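Local coordinates for protein TetR/AcrR family transcriptional regulator (Bradyrhizobium diazoefficiens, PDB 6G8G) that probably acts as a TetR-family transcriptional repressor whose hold on DNA is relieved when flavonoids such as genistein bind, at residues A[29-34]-A[113-118]. Residues are numbered along the deposited sequence; the frame is centred on the assembly and turned at random.
Sequences AAWQLF and DVAFVR
Arg118 N donates a hydrogen bond to Val114 O at 2.8 Å in the helical turn that carries Ala115 and Phe116, the two residues that meet Trp31 of helix 23-37. The contact between the two helices is wholly apolar. With CG anti to the backbone N (chi1 178°), the indole reaches away from its helix, and the outer rim of its six-membered ring makes the contact. Trp31 CH2 sits over one face of the Phe116 ring, displaced toward the rim, 3.4 Å from Phe116 CE2; beside it, Trp31 CZ3 lies 3.5 Å from Phe116 CZ. The two form an oblique aromatic pair, with ring planes inclined at 33° and centroids 4.6 Å apart, and the side chains cross at about a right angle. Ala115, its CB turned toward helix 23-37, adds its methyl, CB lying 4.2 Å from Trp31 CH2. Ile73 and Glu76 of helix 65-82 touch Phe116, while Ile119 of helix 114-121 also packs on Trp31. The side chain of Phe116 is about 11 Å from the bound genistein. Here the first helix of the DNA-binding domain rests on the ligand-binding domain, the interdomain junction through which TetR-family regulators are thought to relay effector binding.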
loop_
_atom_site.group_PDB
_atom_site.type_symbol
_atom_site.label_atom_id
_atom_site.label_comp_id
_atom_site.label_asym_id
_atom_site.label_seq_id
_atom_site.Cartn_x
_atom_site.Cartn_y
_atom_site.Cartn_z
ATOM N N ALA A 29 22.967 5.979 -16.016
ATOM C CA ALA A 29 23.920 5.029 -15.453
ATOM C C ALA A 29 23.676 4.800 -13.954
ATOM O O ALA A 29 23.857 3.687 -13.439
ATOM C CB ALA A 29 25.335 5.511 -15.686
ATOM N N ALA A 30 23.285 5.864 -13.268
ATOM C CA ALA A 30 23.057 5.800 -11.846
ATOM C C ALA A 30 21.798 5.045 -11.588
ATOM O O ALA A 30 21.717 4.264 -10.656
ATOM C CB ALA A 30 22.959 7.194 -11.266
ATOM N N TRP A 31 20.802 5.278 -12.415
ATOM C CA TRP A 31 19.542 4.556 -12.268
ATOM C C TRP A 31 19.830 3.053 -12.347
ATOM O O TRP A 31 19.442 2.290 -11.469
ATOM C CB TRP A 31 18.574 5.036 -13.357
ATOM C CG TRP A 31 17.277 4.412 -13.419
ATOM C CD1 TRP A 31 16.696 3.768 -14.496
ATOM C CD2 TRP A 31 16.338 4.395 -12.383
ATOM N NE1 TRP A 31 15.438 3.343 -14.165
ATOM C CE2 TRP A 31 15.191 3.711 -12.870
ATOM C CE3 TRP A 31 16.347 4.880 -11.066
ATOM C CZ2 TRP A 31 14.071 3.506 -12.089
ATOM C CZ3 TRP A 31 15.243 4.674 -10.293
ATOM C CH2 TRP A 31 14.110 3.991 -10.804
ATOM N N GLN A 32 20.566 2.653 -13.379
ATOM C CA GLN A 32 20.917 1.268 -13.579
ATOM C C GLN A 32 21.558 0.669 -12.324
ATOM O O GLN A 32 21.170 -0.405 -11.868
ATOM C CB GLN A 32 21.875 1.157 -14.748
ATOM C CG GLN A 32 22.281 -0.266 -15.113
ATOM C CD GLN A 32 21.158 -1.174 -15.567
ATOM O OE1 GLN A 32 20.928 -1.317 -16.767
ATOM N NE2 GLN A 32 20.494 -1.859 -14.619
ATOM N N LEU A 33 22.540 1.345 -11.760
ATOM C CA LEU A 33 23.214 0.801 -10.598
ATOM C C LEU A 33 22.341 0.759 -9.349
ATOM O O LEU A 33 22.397 -0.191 -8.568
ATOM C CB LEU A 33 24.490 1.590 -10.296
ATOM C CG LEU A 33 25.631 1.343 -11.291
ATOM C CD1 LEU A 33 26.753 2.348 -11.121
ATOM C CD2 LEU A 33 26.179 -0.064 -11.105
ATOM N N PHE A 34 21.539 1.790 -9.149
ATOM C CA PHE A 34 20.693 1.822 -7.994
ATOM C C PHE A 34 19.747 0.632 -8.040
ATOM O O PHE A 34 19.476 0.022 -6.999
ATOM C CB PHE A 34 19.900 3.131 -7.904
ATOM C CG PHE A 34 20.737 4.339 -7.636
ATOM C CD1 PHE A 34 21.972 4.245 -7.039
ATOM C CD2 PHE A 34 20.276 5.577 -7.971
ATOM C CE1 PHE A 34 22.750 5.375 -6.828
ATOM C CE2 PHE A 34 21.050 6.702 -7.766
ATOM C CZ PHE A 34 22.286 6.603 -7.189
ATOM N N ASP A 113 5.673 2.595 -10.327
ATOM C CA ASP A 113 6.152 3.254 -9.099
ATOM C C ASP A 113 7.138 2.315 -8.394
ATOM O O ASP A 113 7.888 2.715 -7.486
ATOM C CB ASP A 113 4.949 3.608 -8.173
ATOM C CG ASP A 113 4.577 5.107 -8.206
ATOM O OD1 ASP A 113 5.329 5.962 -8.744
ATOM O OD2 ASP A 113 3.520 5.438 -7.635
ATOM N N VAL A 114 7.189 1.068 -8.854
ATOM C CA VAL A 114 7.621 -0.030 -7.989
ATOM C C VAL A 114 9.130 -0.098 -7.746
ATOM O O VAL A 114 9.566 -0.251 -6.598
ATOM C CB VAL A 114 7.111 -1.376 -8.507
ATOM C CG1 VAL A 114 7.651 -2.525 -7.675
ATOM C CG2 VAL A 114 5.597 -1.389 -8.488
ATOM N N ALA A 115 9.914 0.067 -8.806
ATOM C CA ALA A 115 11.354 0.143 -8.675
ATOM C C ALA A 115 11.774 1.219 -7.677
ATOM O O ALA A 115 12.602 0.970 -6.780
ATOM C CB ALA A 115 11.961 0.428 -10.019
ATOM N N PHE A 116 11.212 2.420 -7.815
ATOM C CA PHE A 116 11.547 3.517 -6.886
ATOM C C PHE A 116 11.245 3.186 -5.464
ATOM O O PHE A 116 12.046 3.442 -4.549
ATOM C CB PHE A 116 10.793 4.795 -7.220
ATOM C CG PHE A 116 11.570 5.717 -8.086
ATOM C CD1 PHE A 116 12.597 6.474 -7.541
ATOM C CD2 PHE A 116 11.315 5.803 -9.426
ATOM C CE1 PHE A 116 13.347 7.297 -8.298
ATOM C CE2 PHE A 116 12.062 6.647 -10.198
ATOM C CZ PHE A 116 13.082 7.397 -9.632
ATOM N N VAL A 117 10.068 2.628 -5.272
ATOM C CA VAL A 117 9.647 2.332 -3.931
ATOM C C VAL A 117 10.538 1.236 -3.360
ATOM O O VAL A 117 10.863 1.225 -2.165
ATOM C CB VAL A 117 8.179 1.899 -3.911
ATOM C CG1 VAL A 117 7.790 1.373 -2.538
ATOM C CG2 VAL A 117 7.294 3.063 -4.333
ATOM N N ARG A 118 10.922 0.301 -4.216
ATOM C CA ARG A 118 11.769 -0.761 -3.768
ATOM C C ARG A 118 13.074 -0.178 -3.283
ATOM O O ARG A 118 13.531 -0.485 -2.202
ATOM C CB ARG A 118 12.047 -1.745 -4.881
ATOM C CG ARG A 118 12.097 -3.119 -4.328
ATOM C CD ARG A 118 12.445 -4.055 -5.455
ATOM N NE ARG A 118 11.232 -4.801 -5.796
ATOM C CZ ARG A 118 10.659 -4.870 -7.000
ATOM N NH1 ARG A 118 11.217 -4.273 -8.071
ATOM N NH2 ARG A 118 9.539 -5.597 -7.121
#